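Local structure of fumarate lyase (Mesorhizobium sp., 3C8T) at residues L122-R125 and R126-V130. The protein belongs to the fumarate lyase family of largely helical enzymes and assembles from four chains. Residues are numbered along the deposited sequence; the frame is centred on the assembly and turned at random.
Sequences LISR and RIESV
R126 reaches back one turn to L122, and its side chain is best followed outward from the backbone. CB and then CG pass beside the carbonyl of L122, CG coming 3.1 Å from L122 O, because chi1 of -51° sets CG beside the backbone N that donates to that same oxygen. The chain bends at chi2 (-144°) and runs alongside the leucine, pointing the same way. R126 NE lies 3.8 Å from L122 CD1, and that methyl sits over one face of the guanidinium, offset toward its rim; it also sits over a face of the R125 guanidinium. The tip of R126 is gripped by three partners: NE by S333, NH1 by E340 and NH2 by D14, the last two as salt bridges whose carboxylates probably offset the nearby charge of R125. R125 NH1 approaches R126 NH1 to 3.5 Å, with the two guanidinium planes turned 67° apart. A water accepts from R125 NH1 at 2.7 Å and is also hydrogen-bonded to S129 OG, bridging one turn of the helix. On another side, a second water lies 2.7 Å from E128 OE1, to which it appears to donate, and is also hydrogen-bonded to S124 OG, while E128 OE2 forms a salt bridge with R131. On the apolar side, I123 CG2 meets I127 CD1 at 3.9 Å. Beneath all this run four consecutive i to i+4 backbone bonds, from R126 N to L122 O through S129 N to R125 O, the regular alpha-helical pattern of the long helix 104-140, packed among helices 160-185, 229-255 and 315-344 in the elongated helical bundle characteristic of the fumarate lyase fold.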
ATOM      1  N   LEU A 122     -25.657  -3.082  -8.540  1.00 28.80           N
ATOM      2  CA  LEU A 122     -24.938  -3.309  -9.782  1.00 29.01           C
ATOM      3  C   LEU A 122     -23.766  -4.293  -9.584  1.00 29.79           C
ATOM      4  O   LEU A 122     -23.546  -5.185 -10.413  1.00 30.80           O
ATOM      5  CB  LEU A 122     -24.475  -1.967 -10.379  1.00 28.43           C
ATOM      6  CG  LEU A 122     -23.588  -2.039 -11.621  1.00 29.88           C
ATOM      7  CD1 LEU A 122     -24.250  -2.928 -12.749  1.00 28.34           C
ATOM      8  CD2 LEU A 122     -23.315  -0.598 -12.123  1.00 27.41           C
ATOM      9  N   ILE A 123     -23.010  -4.138  -8.499  1.00 29.39           N
ATOM     10  CA  ILE A 123     -21.988  -5.131  -8.144  1.00 28.96           C
ATOM     11  C   ILE A 123     -22.586  -6.546  -7.990  1.00 29.17           C
ATOM     12  O   ILE A 123     -22.056  -7.510  -8.524  1.00 28.73           O
ATOM     13  CB  ILE A 123     -21.234  -4.735  -6.836  1.00 27.72           C
ATOM     14  CG1 ILE A 123     -20.407  -3.457  -7.049  1.00 26.37           C
ATOM     15  CG2 ILE A 123     -20.389  -5.899  -6.326  1.00 26.43           C
ATOM     16  CD1 ILE A 123     -19.310  -3.541  -8.130  1.00 21.48           C
ATOM     17  N   SER A 124     -23.696  -6.659  -7.267  1.00 29.48           N
ATOM     18  CA  SER A 124     -24.329  -7.950  -7.064  1.00 29.98           C
ATOM     19  C   SER A 124     -24.726  -8.617  -8.394  1.00 31.22           C
ATOM     20  O   SER A 124     -24.503  -9.817  -8.599  1.00 32.00           O
ATOM     21  CB  SER A 124     -25.537  -7.775  -6.137  1.00 29.65           C
ATOM     22  OG  SER A 124     -26.266  -8.979  -6.045  1.00 32.79           O
ATOM     23  N   ARG A 125     -25.314  -7.821  -9.289  1.00 30.99           N
ATOM     24  CA  ARG A 125     -25.715  -8.221 -10.630  1.00 31.41           C
ATOM     25  C   ARG A 125     -24.494  -8.757 -11.431  1.00 30.66           C
ATOM     26  O   ARG A 125     -24.575  -9.768 -12.116  1.00 30.80           O
ATOM     27  CB  ARG A 125     -26.257  -6.947 -11.293  1.00 32.13           C
ATOM     28  CG  ARG A 125     -27.363  -7.084 -12.212  1.00 35.96           C
ATOM     29  CD  ARG A 125     -26.893  -6.702 -13.609  1.00 39.13           C
ATOM     30  NE  ARG A 125     -26.845  -5.275 -13.956  1.00 38.73           N
ATOM     31  CZ  ARG A 125     -26.082  -4.846 -14.965  1.00 36.86           C
ATOM     32  NH1 ARG A 125     -25.372  -5.733 -15.648  1.00 35.45           N
ATOM     33  NH2 ARG A 125     -26.041  -3.575 -15.329  1.00 38.69           N
ATOM     34  N   ARG A 126     -23.358  -8.079 -11.342  1.00 29.81           N
ATOM     35  CA  ARG A 126     -22.168  -8.523 -12.072  1.00 28.71           C
ATOM     36  C   ARG A 126     -21.556  -9.799 -11.450  1.00 27.74           C
ATOM     37  O   ARG A 126     -21.088 -10.703 -12.164  1.00 27.85           O
ATOM     38  CB  ARG A 126     -21.136  -7.402 -12.190  1.00 28.39           C
ATOM     39  CG  ARG A 126     -21.681  -6.083 -12.711  1.00 30.18           C
ATOM     40  CD  ARG A 126     -20.613  -5.464 -13.562  1.00 31.36           C
ATOM     41  NE  ARG A 126     -20.983  -4.193 -14.158  1.00 34.72           N
ATOM     42  CZ  ARG A 126     -21.595  -4.053 -15.334  1.00 34.11           C
ATOM     43  NH1 ARG A 126     -21.959  -5.106 -16.040  1.00 31.36           N
ATOM     44  NH2 ARG A 126     -21.882  -2.841 -15.770  1.00 34.94           N
ATOM     45  N   ILE A 127     -21.585  -9.888 -10.138  1.00 26.47           N
ATOM     46  CA  ILE A 127     -21.136 -11.101  -9.445  1.00 26.98           C
ATOM     47  C   ILE A 127     -22.033 -12.309  -9.823  1.00 28.80           C
ATOM     48  O   ILE A 127     -21.542 -13.404 -10.078  1.00 29.59           O
ATOM     49  CB  ILE A 127     -21.076 -10.883  -7.909  1.00 27.48           C
ATOM     50  CG1 ILE A 127     -19.901  -9.952  -7.508  1.00 26.99           C
ATOM     51  CG2 ILE A 127     -21.052 -12.252  -7.159  1.00 25.11           C
ATOM     52  CD1 ILE A 127     -19.749  -9.773  -5.919  1.00 26.22           C
ATOM     53  N   GLU A 128     -23.352 -12.104  -9.906  1.00 29.87           N
ATOM     54  CA  GLU A 128     -24.260 -13.155 -10.393  1.00 30.90           C
ATOM     55  C   GLU A 128     -24.021 -13.588 -11.867  1.00 30.43           C
ATOM     56  O   GLU A 128     -24.039 -14.782 -12.139  1.00 30.93           O
ATOM     57  CB  GLU A 128     -25.731 -12.775 -10.149  1.00 31.57           C
ATOM     58  CG  GLU A 128     -26.033 -12.518  -8.648  1.00 38.40           C
ATOM     59  CD  GLU A 128     -25.583 -13.686  -7.722  1.00 43.33           C
ATOM     60  OE1 GLU A 128     -24.581 -13.563  -6.980  1.00 42.58           O
ATOM     61  OE2 GLU A 128     -26.242 -14.744  -7.757  1.00 47.66           O
ATOM     62  N   SER A 129     -23.791 -12.655 -12.800  1.00 30.14           N
ATOM     63  CA  SER A 129     -23.356 -13.054 -14.142  1.00 30.92           C
ATOM     64  C   SER A 129     -22.031 -13.792 -14.143  1.00 30.66           C
ATOM     65  O   SER A 129     -21.877 -14.745 -14.903  1.00 31.45           O
ATOM     66  CB  SER A 129     -23.221 -11.871 -15.109  1.00 31.35           C
ATOM     67  OG  SER A 129     -24.369 -11.076 -15.060  1.00 36.15           O
ATOM     68  N   VAL A 130     -21.060 -13.327 -13.349  1.00 29.98           N
ATOM     69  CA  VAL A 130     -19.763 -14.031 -13.224  1.00 29.52           C
ATOM     70  C   VAL A 130     -19.983 -15.508 -12.807  1.00 29.59           C
ATOM     71  O   VAL A 130     -19.477 -16.433 -13.478  1.00 28.23           O
ATOM     72  CB  VAL A 130     -18.684 -13.264 -12.348  1.00 28.99           C
ATOM     73  CG1 VAL A 130     -17.430 -14.138 -12.082  1.00 29.73           C
ATOM     74  CG2 VAL A 130     -18.245 -12.019 -13.071  1.00 29.14           C
TER
HETATM   75  O   HOH W   1     -24.197 -11.208  -5.723  1.00 32.60           O
HETATM   76  O   HOH W   2     -24.428  -8.241 -15.063  1.00 45.07           O